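Local structure of aminodeoxyfutalosine deaminase (Deinococcus radiodurans, 2IMR) at residues A[57-62]-A[406-411]; A[213-218]-A[245-250]; A[314-319]-A[345-350]. The protein catalyses the zinc-dependent deamination of aminodeoxyfutalosine to futalosine in menaquinone biosynthesis, and deaminates adenosine and related nucleosides to a lesser extent. All coordinates share one frame; numbering follows the deposited sequence.

How the interactions relate
From the N terminus, the chain first lays down a small mixed sheet, and its strand 57-62 packs against residues 406-411 near the C terminus; interaction 1 thus closes a loop that holds the amidohydrolase barrel, interactions 2 and 3 included. Within the barrel, interaction 2 closes a short loop by joining the segment after strand 206-212 to helix 245-253. Interaction 3 follows in series, bringing helix 309-318 against the approach to strand 349-351. No loops cross. Interactions 2 and 3 lie with centres about 20 Å apart, whereas interactions 1 and 2, about 45 Å apart between centres, sit on opposite sides of the chain's centre.

Interaction 1 of 3, residues A[57-62]-A[406-411]; sequences GGVVVV and ETWQEG
Trp408 swings its indole across to strand 57-62 because CG lies anti to the backbone N (chi1 168°), and Val61 meets it with both methyls: CG1 trans to N, and CG2 trans to the carbonyl carbon. In this setting Val61 CG2 rests over one face of the indole, 4.1 Å from the centroid of the five-membered ring of Trp408 and 20° off its normal, a CH-pi contact. The methyl is offset toward the rim: Val61 CG2 is 3.9 Å from Trp408 CG. The second branch reaches the root of the side chain, with Val61 CG1 3.9 Å from Trp408 CB, and the two side chains cross at about a right angle. Two residues back along the strand, Val59 meets the six-membered ring obliquely, its CG1 4.1 Å from Trp408 CZ3.

The backbones stay apart, with the CA atoms of Val61 and Trp408 7.1 Å from each other, and no hydrogen bond spans the segments. Leu41, Val66, Ile91 and Leu402 also touch the indole, which therefore packs on the mixed sheet containing strands 38-43, 57-62 and 65-70. This is consistent with the small composite domain that accompanies the barrel in many amidohydrolases, formed from both ends of the chain; here the C-terminal part contributes the tryptophan. An alanine in place of Val61 is likely to open a gap beneath the five-membered ring and leave the indole less firmly fixed in its tilt.

Since every atom pair is carbon against carbon, the join between the two chain ends rests on shape and dispersion, with a modest contribution from the one methyl, Val61 CG2, that faces the pi electrons.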
loop_
_atom_site.group_PDB
_atom_site.type_symbol
_atom_site.label_atom_id
_atom_site.label_comp_id
_atom_site.label_asym_id
_atom_site.label_seq_id
_atom_site.Cartn_x
_atom_site.Cartn_y
_atom_site.Cartn_z
ATOM N N GLY A 57 14.233 18.523 -12.800
ATOM C CA GLY A 57 13.840 19.384 -11.699
ATOM C C GLY A 57 14.992 20.114 -11.035
ATOM O O GLY A 57 16.160 19.807 -11.268
ATOM N N GLY A 58 14.653 21.092 -10.204
ATOM C CA GLY A 58 15.666 21.865 -9.515
ATOM C C GLY A 58 15.081 22.630 -8.348
ATOM O O GLY A 58 13.875 22.890 -8.296
ATOM N N VAL A 59 15.940 22.981 -7.399
ATOM C CA VAL A 59 15.531 23.729 -6.225
ATOM C C VAL A 59 16.629 24.724 -5.891
ATOM O O VAL A 59 17.790 24.345 -5.758
ATOM C CB VAL A 59 15.333 22.810 -5.004
ATOM C CG1 VAL A 59 14.896 23.628 -3.806
ATOM C CG2 VAL A 59 14.300 21.735 -5.317
ATOM N N VAL A 60 16.281 25.999 -5.780
ATOM C CA VAL A 60 17.292 26.982 -5.427
ATOM C C VAL A 60 17.183 27.195 -3.930
ATOM O O VAL A 60 16.111 27.489 -3.403
ATOM C CB VAL A 60 17.097 28.324 -6.162
ATOM C CG1 VAL A 60 18.128 29.338 -5.666
ATOM C CG2 VAL A 60 17.269 28.119 -7.654
ATOM N N VAL A 61 18.302 27.027 -3.242
ATOM C CA VAL A 61 18.316 27.186 -1.803
ATOM C C VAL A 61 19.225 28.340 -1.408
ATOM O O VAL A 61 20.309 28.512 -1.964
ATOM C CB VAL A 61 18.804 25.887 -1.114
ATOM C CG1 VAL A 61 18.786 26.049 0.395
ATOM C CG2 VAL A 61 17.915 24.720 -1.526
ATOM N N VAL A 62 18.753 29.145 -0.466
ATOM C CA VAL A 62 19.522 30.271 0.045
ATOM C C VAL A 62 19.659 29.993 1.532
ATOM O O VAL A 62 18.681 30.075 2.275
ATOM C CB VAL A 62 18.783 31.609 -0.162
ATOM C CG1 VAL A 62 19.588 32.747 0.461
ATOM C CG2 VAL A 62 18.581 31.863 -1.648
ATOM N N GLU A 406 9.891 27.728 2.688
ATOM C CA GLU A 406 9.987 26.508 3.480
ATOM C C GLU A 406 11.441 26.186 3.803
ATOM O O GLU A 406 12.340 26.474 3.013
ATOM C CB GLU A 406 9.377 25.326 2.721
ATOM C CG GLU A 406 7.895 25.463 2.391
ATOM C CD GLU A 406 7.041 25.696 3.622
ATOM O OE1 GLU A 406 7.275 25.019 4.647
ATOM O OE2 GLU A 406 6.130 26.548 3.563
ATOM N N THR A 407 11.666 25.584 4.968
ATOM C CA THR A 407 13.013 25.205 5.381
ATOM C C THR A 407 13.472 24.047 4.498
ATOM O O THR A 407 12.759 23.049 4.365
ATOM C CB THR A 407 13.042 24.721 6.853
ATOM O OG1 THR A 407 12.565 25.762 7.718
ATOM C CG2 THR A 407 14.455 24.341 7.262
ATOM N N TRP A 408 14.642 24.182 3.879
ATOM C CA TRP A 408 15.169 23.110 3.039
ATOM C C TRP A 408 15.617 21.979 3.957
ATOM O O TRP A 408 16.432 22.190 4.854
ATOM C CB TRP A 408 16.360 23.598 2.207
ATOM C CG TRP A 408 17.117 22.473 1.540
ATOM C CD1 TRP A 408 18.391 22.063 1.818
ATOM C CD2 TRP A 408 16.630 21.595 0.514
ATOM N NE1 TRP A 408 18.729 20.988 1.027
ATOM C CE2 TRP A 408 17.666 20.681 0.218
ATOM C CE3 TRP A 408 15.420 21.493 -0.185
ATOM C CZ2 TRP A 408 17.529 19.674 -0.745
ATOM C CZ3 TRP A 408 15.283 20.494 -1.144
ATOM C CH2 TRP A 408 16.333 19.598 -1.413
ATOM N N GLN A 409 15.084 20.783 3.734
ATOM C CA GLN A 409 15.438 19.631 4.556
ATOM C C GLN A 409 16.185 18.571 3.760
ATOM O O GLN A 409 15.834 18.271 2.620
ATOM C CB GLN A 409 14.183 19.008 5.172
ATOM C CG GLN A 409 13.444 19.915 6.143
ATOM C CD GLN A 409 12.287 19.213 6.828
ATOM O OE1 GLN A 409 11.611 19.791 7.682
ATOM N NE2 GLN A 409 12.053 17.956 6.457
ATOM N N GLU A 410 17.218 18.003 4.371
ATOM C CA GLU A 410 18.006 16.974 3.714
ATOM C C GLU A 410 17.111 15.782 3.388
ATOM O O GLU A 410 17.408 14.994 2.496
ATOM C CB GLU A 410 19.160 16.535 4.618
ATOM C CG GLU A 410 20.186 15.674 3.907
ATOM C CD GLU A 410 21.446 15.465 4.725
ATOM O OE1 GLU A 410 21.637 14.349 5.259
ATOM O OE2 GLU A 410 22.241 16.423 4.830
ATOM N N GLY A 411 16.005 15.663 4.118
ATOM C CA GLY A 411 15.077 14.570 3.883
ATOM C C GLY A 411 14.425 14.614 2.510
ATOM O O GLY A 411 13.866 13.614 2.054
#

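Interaction 2 of 3, residues A[213-218]-A[245-250]; sequences HTPFTV and PTELEM
Phe216 is wedged against Glu247 and Met250 where a loop following strand 206-212 of the amidohydrolase TIM barrel meets helix 245-253. The loop contains an ST turn: Thr214 OG1 accepts from the backbone N of Phe216, and is also hydrogen-bonded to Thr217 OG1, which in turn pairs with His213 ND1. These bonds shape the segment carrying His213, predicted to bind substrate, whose carbonyl O bonds ND1 of the zinc ligand His240.

Among apolar contacts, Met250 CE lies over one ring face of Phe216, 3.6 Å from the centroid and 29° off the normal, a CH-pi contact. Met250 SD lies 5.2 Å from the centroid of the Phe216 ring, above the same face, as a distant Met-aromatic contact. The approach of Met250 CE to Phe216 CG, 3.2 Å, is unusually short for two carbons and doubtful in detail.

The polar side belongs to Glu247. Its chain is extended, with CG anti to the backbone N (chi1 179°), and delivers OE1 to the Phe216 edge, 3.5 Å from CE2 and near the ring plane. Glu247 OE2 passes the Pro215 ring, 3.8 Å from CD, while accepting from Ala242 N; OE1 receives a weak bond from the backbone N of Glu243, probably the catalytic proton donor, as in related enzymes. On the ring face opposite Met250, Thr214 OG1 stands 3.4 Å above the plane of Phe216, over its centre.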
loop_
_atom_site.group_PDB
_atom_site.type_symbol
_atom_site.label_atom_id
_atom_site.label_comp_id
_atom_site.label_asym_id
_atom_site.label_seq_id
_atom_site.Cartn_x
_atom_site.Cartn_y
_atom_site.Cartn_z
ATOM N N HIS A 213 -9.027 -9.464 4.887
ATOM C CA HIS A 213 -7.846 -10.089 4.277
ATOM C C HIS A 213 -7.829 -10.198 2.751
ATOM O O HIS A 213 -7.030 -9.534 2.083
ATOM C CB HIS A 213 -7.620 -11.471 4.906
ATOM C CG HIS A 213 -6.298 -12.088 4.566
ATOM N ND1 HIS A 213 -6.170 -13.412 4.201
ATOM C CD2 HIS A 213 -5.043 -11.578 4.582
ATOM C CE1 HIS A 213 -4.892 -13.693 4.010
ATOM N NE2 HIS A 213 -4.187 -12.597 4.236
ATOM N N THR A 214 -8.684 -11.056 2.206
ATOM C CA THR A 214 -8.770 -11.249 0.761
ATOM C C THR A 214 -10.207 -11.616 0.431
ATOM O O THR A 214 -11.018 -11.840 1.331
ATOM C CB THR A 214 -7.885 -12.414 0.268
ATOM O OG1 THR A 214 -8.432 -13.653 0.737
ATOM C CG2 THR A 214 -6.436 -12.264 0.772
ATOM N N PRO A 215 -10.540 -11.697 -0.867
ATOM C CA PRO A 215 -11.914 -12.051 -1.235
ATOM C C PRO A 215 -12.225 -13.527 -0.985
ATOM O O PRO A 215 -13.387 -13.927 -1.012
ATOM C CB PRO A 215 -11.982 -11.714 -2.728
ATOM C CG PRO A 215 -10.880 -10.701 -2.928
ATOM C CD PRO A 215 -9.783 -11.240 -2.046
ATOM N N PHE A 216 -11.194 -14.338 -0.748
ATOM C CA PHE A 216 -11.416 -15.764 -0.529
ATOM C C PHE A 216 -11.122 -16.279 0.877
ATOM O O PHE A 216 -11.346 -17.456 1.158
ATOM C CB PHE A 216 -10.641 -16.584 -1.568
ATOM C CG PHE A 216 -9.161 -16.349 -1.550
ATOM C CD1 PHE A 216 -8.326 -17.142 -0.768
ATOM C CD2 PHE A 216 -8.599 -15.331 -2.315
ATOM C CE1 PHE A 216 -6.949 -16.923 -0.749
ATOM C CE2 PHE A 216 -7.221 -15.105 -2.301
ATOM C CZ PHE A 216 -6.396 -15.904 -1.516
ATOM N N THR A 217 -10.620 -15.412 1.757
ATOM C CA THR A 217 -10.356 -15.822 3.135
ATOM C C THR A 217 -11.347 -15.121 4.069
ATOM O O THR A 217 -11.224 -15.182 5.296
ATOM C CB THR A 217 -8.912 -15.487 3.576
ATOM O OG1 THR A 217 -8.661 -14.092 3.386
ATOM C CG2 THR A 217 -7.911 -16.294 2.770
ATOM N N VAL A 218 -12.331 -14.458 3.469
ATOM C CA VAL A 218 -13.378 -13.751 4.210
ATOM C C VAL A 218 -14.682 -14.114 3.501
ATOM O O VAL A 218 -14.802 -13.900 2.299
ATOM C CB VAL A 218 -13.179 -12.211 4.152
ATOM C CG1 VAL A 218 -14.328 -11.492 4.875
ATOM C CG2 VAL A 218 -11.844 -11.835 4.801
ATOM N N PRO A 245 -1.844 -15.109 -9.813
ATOM C CA PRO A 245 -2.716 -15.566 -10.901
ATOM C C PRO A 245 -3.657 -16.711 -10.537
ATOM O O PRO A 245 -4.749 -16.819 -11.097
ATOM C CB PRO A 245 -1.728 -15.942 -12.012
ATOM C CG PRO A 245 -0.464 -16.267 -11.272
ATOM C CD PRO A 245 -0.426 -15.198 -10.204
ATOM N N THR A 246 -3.242 -17.560 -9.600
ATOM C CA THR A 246 -4.071 -18.686 -9.189
ATOM C C THR A 246 -5.347 -18.242 -8.463
ATOM O O THR A 246 -6.275 -19.036 -8.288
ATOM C CB THR A 246 -3.273 -19.671 -8.302
ATOM O OG1 THR A 246 -2.596 -18.956 -7.265
ATOM C CG2 THR A 246 -2.245 -20.425 -9.144
ATOM N N GLU A 247 -5.398 -16.981 -8.041
ATOM C CA GLU A 247 -6.593 -16.464 -7.381
ATOM C C GLU A 247 -7.640 -16.210 -8.466
ATOM O O GLU A 247 -8.815 -16.569 -8.323
ATOM C CB GLU A 247 -6.293 -15.156 -6.638
ATOM C CG GLU A 247 -7.522 -14.563 -5.937
ATOM C CD GLU A 247 -7.253 -13.208 -5.308
ATOM O OE1 GLU A 247 -6.120 -12.993 -4.833
ATOM O OE2 GLU A 247 -8.179 -12.364 -5.273
ATOM N N LEU A 248 -7.211 -15.595 -9.564
ATOM C CA LEU A 248 -8.129 -15.325 -10.667
ATOM C C LEU A 248 -8.636 -16.654 -11.229
ATOM O O LEU A 248 -9.808 -16.787 -11.593
ATOM C CB LEU A 248 -7.414 -14.538 -11.768
ATOM C CG LEU A 248 -8.182 -14.330 -13.076
ATOM C CD1 LEU A 248 -9.441 -13.502 -12.834
ATOM C CD2 LEU A 248 -7.268 -13.640 -14.076
ATOM N N GLU A 249 -7.749 -17.641 -11.285
ATOM C CA GLU A 249 -8.111 -18.955 -11.805
ATOM C C GLU A 249 -9.232 -19.634 -11.017
ATOM O O GLU A 249 -10.191 -20.135 -11.609
ATOM C CB GLU A 249 -6.893 -19.879 -11.833
ATOM C CG GLU A 249 -7.160 -21.198 -12.557
ATOM C CD GLU A 249 -5.951 -22.115 -12.592
ATOM O OE1 GLU A 249 -4.810 -21.619 -12.468
ATOM O OE2 GLU A 249 -6.144 -23.337 -12.763
ATOM N N MET A 250 -9.130 -19.657 -9.690
ATOM C CA MET A 250 -10.173 -20.320 -8.921
ATOM C C MET A 250 -11.511 -19.605 -8.982
ATOM O O MET A 250 -12.556 -20.246 -8.871
ATOM C CB MET A 250 -9.745 -20.555 -7.466
ATOM C CG MET A 250 -9.411 -19.333 -6.655
ATOM S SD MET A 250 -9.041 -19.830 -4.943
ATOM C CE MET A 250 -9.205 -18.256 -4.129
#

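Interaction 3 of 3, residues A[314-319]-A[345-350]; sequences RVARAG and AGVEVA
Val347 faces Val315 and Ala316 on helix 309-318, its CB directed at the helix while the two methyls do the touching. From CB the side chain forks. CG1, anti to the backbone N (chi1 179°), reaches CG1 of Val315 at 4.0 Å, methyl against methyl, and the two side chains cross at about a right angle. CG2 goes to the neighbouring residue instead: it lies 4.0 Å from Ala316 CB and touches Ala316 CA at the same range. One valine thus straddles two consecutive positions of the helix. The small side chain of Ala316 is consistent with the close backbones; the CA atoms of Ala316 and Val347 are 5.5 Å apart. Val322 and Phe342 also touch Val347.

In the barrel, helix 309-318 connects the parallel strands 300-303 and 322-324, and helix 339-344 is the last helix of the connection from 322-324 to 349-351, so the contact packs the helix of the first beta-alpha-beta crossover against the turn between helix 339-344 and strand 349-351. Gly346 follows helix 339-344 in a Schellman motif; its positive phi (80°) ends the helix and turns the chain toward strand 349-351, while Ala345 stays beside helix 309-318. There Ala316 CB meets the carbonyl O of Ala345 at 3.8 Å, and the same Ala316 CB lies 4.5 Å from Ala345 CB. Val315, more deeply placed, also packs on Val286 of helix 285-292 and on Met304.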
loop_
_atom_site.group_PDB
_atom_site.type_symbol
_atom_site.label_atom_id
_atom_site.label_comp_id
_atom_site.label_asym_id
_atom_site.label_seq_id
_atom_site.Cartn_x
_atom_site.Cartn_y
_atom_site.Cartn_z
ATOM N N ARG A 314 -14.280 -1.404 -13.684
ATOM C CA ARG A 314 -15.109 -1.439 -12.480
ATOM C C ARG A 314 -14.447 -0.662 -11.342
ATOM O O ARG A 314 -15.114 0.050 -10.588
ATOM C CB ARG A 314 -15.358 -2.892 -12.043
ATOM C CG ARG A 314 -16.189 -3.711 -13.022
ATOM C CD ARG A 314 -16.291 -5.168 -12.579
ATOM N NE ARG A 314 -17.127 -5.974 -13.471
ATOM C CZ ARG A 314 -18.458 -6.010 -13.436
ATOM N NH1 ARG A 314 -19.128 -5.287 -12.552
ATOM N NH2 ARG A 314 -19.120 -6.780 -14.286
ATOM N N VAL A 315 -13.133 -0.806 -11.219
ATOM C CA VAL A 315 -12.377 -0.111 -10.180
ATOM C C VAL A 315 -12.432 1.398 -10.396
ATOM O O VAL A 315 -12.634 2.168 -9.454
ATOM C CB VAL A 315 -10.895 -0.578 -10.177
ATOM C CG1 VAL A 315 -10.064 0.290 -9.241
ATOM C CG2 VAL A 315 -10.825 -2.033 -9.755
ATOM N N ALA A 316 -12.251 1.813 -11.642
ATOM C CA ALA A 316 -12.283 3.227 -11.994
ATOM C C ALA A 316 -13.651 3.839 -11.691
ATOM O O ALA A 316 -13.744 4.932 -11.132
ATOM C CB ALA A 316 -11.945 3.396 -13.469
ATOM N N ARG A 317 -14.709 3.125 -12.058
ATOM C CA ARG A 317 -16.077 3.587 -11.827
ATOM C C ARG A 317 -16.374 3.788 -10.347
ATOM O O ARG A 317 -17.026 4.762 -9.956
ATOM C CB ARG A 317 -17.073 2.576 -12.411
ATOM C CG ARG A 317 -18.530 2.860 -12.065
ATOM C CD ARG A 317 -19.474 1.905 -12.782
ATOM N NE ARG A 317 -19.230 0.503 -12.450
ATOM C CZ ARG A 317 -19.959 -0.504 -12.918
ATOM N NH1 ARG A 317 -20.975 -0.257 -13.736
ATOM N NH2 ARG A 317 -19.678 -1.755 -12.578
ATOM N N ALA A 318 -15.886 2.864 -9.524
ATOM C CA ALA A 318 -16.110 2.921 -8.084
ATOM C C ALA A 318 -15.289 4.003 -7.391
ATOM O O ALA A 318 -15.622 4.434 -6.287
ATOM C CB ALA A 318 -15.809 1.560 -7.461
ATOM N N GLY A 319 -14.212 4.438 -8.035
ATOM C CA GLY A 319 -13.372 5.461 -7.438
ATOM C C GLY A 319 -12.425 4.897 -6.386
ATOM O O GLY A 319 -12.020 5.604 -5.460
ATOM N N ALA A 345 -6.644 4.455 -17.125
ATOM C CA ALA A 345 -8.034 4.407 -16.672
ATOM C C ALA A 345 -8.325 5.486 -15.634
ATOM O O ALA A 345 -9.472 5.670 -15.219
ATOM C CB ALA A 345 -8.354 3.026 -16.096
ATOM N N GLY A 346 -7.280 6.189 -15.208
ATOM C CA GLY A 346 -7.444 7.258 -14.240
ATOM C C GLY A 346 -7.575 6.819 -12.795
ATOM O O GLY A 346 -8.102 7.555 -11.962
ATOM N N VAL A 347 -7.087 5.622 -12.496
ATOM C CA VAL A 347 -7.145 5.089 -11.142
ATOM C C VAL A 347 -5.956 5.599 -10.332
ATOM O O VAL A 347 -4.824 5.574 -10.806
ATOM C CB VAL A 347 -7.122 3.545 -11.169
ATOM C CG1 VAL A 347 -7.169 2.995 -9.748
ATOM C CG2 VAL A 347 -8.301 3.030 -11.985
ATOM N N GLU A 348 -6.225 6.081 -9.122
ATOM C CA GLU A 348 -5.182 6.592 -8.237
ATOM C C GLU A 348 -4.322 5.422 -7.761
ATOM O O GLU A 348 -4.833 4.451 -7.201
ATOM C CB GLU A 348 -5.814 7.292 -7.031
ATOM C CG GLU A 348 -4.818 7.832 -6.007
ATOM C CD GLU A 348 -3.971 8.968 -6.544
ATOM O OE1 GLU A 348 -3.172 8.732 -7.477
ATOM O OE2 GLU A 348 -4.102 10.101 -6.031
ATOM N N VAL A 349 -3.016 5.524 -7.983
ATOM C CA VAL A 349 -2.087 4.471 -7.594
ATOM C C VAL A 349 -1.119 4.942 -6.513
ATOM O O VAL A 349 -0.593 6.054 -6.576
ATOM C CB VAL A 349 -1.269 3.987 -8.816
ATOM C CG1 VAL A 349 -0.316 2.867 -8.407
ATOM C CG2 VAL A 349 -2.211 3.501 -9.907
ATOM N N ALA A 350 -0.908 4.092 -5.514
ATOM C CA ALA A 350 0.006 4.387 -4.418
ATOM C C ALA A 350 1.025 3.252 -4.351
ATOM O O ALA A 350 0.803 2.173 -4.906
ATOM C CB ALA A 350 -0.762 4.480 -3.103
#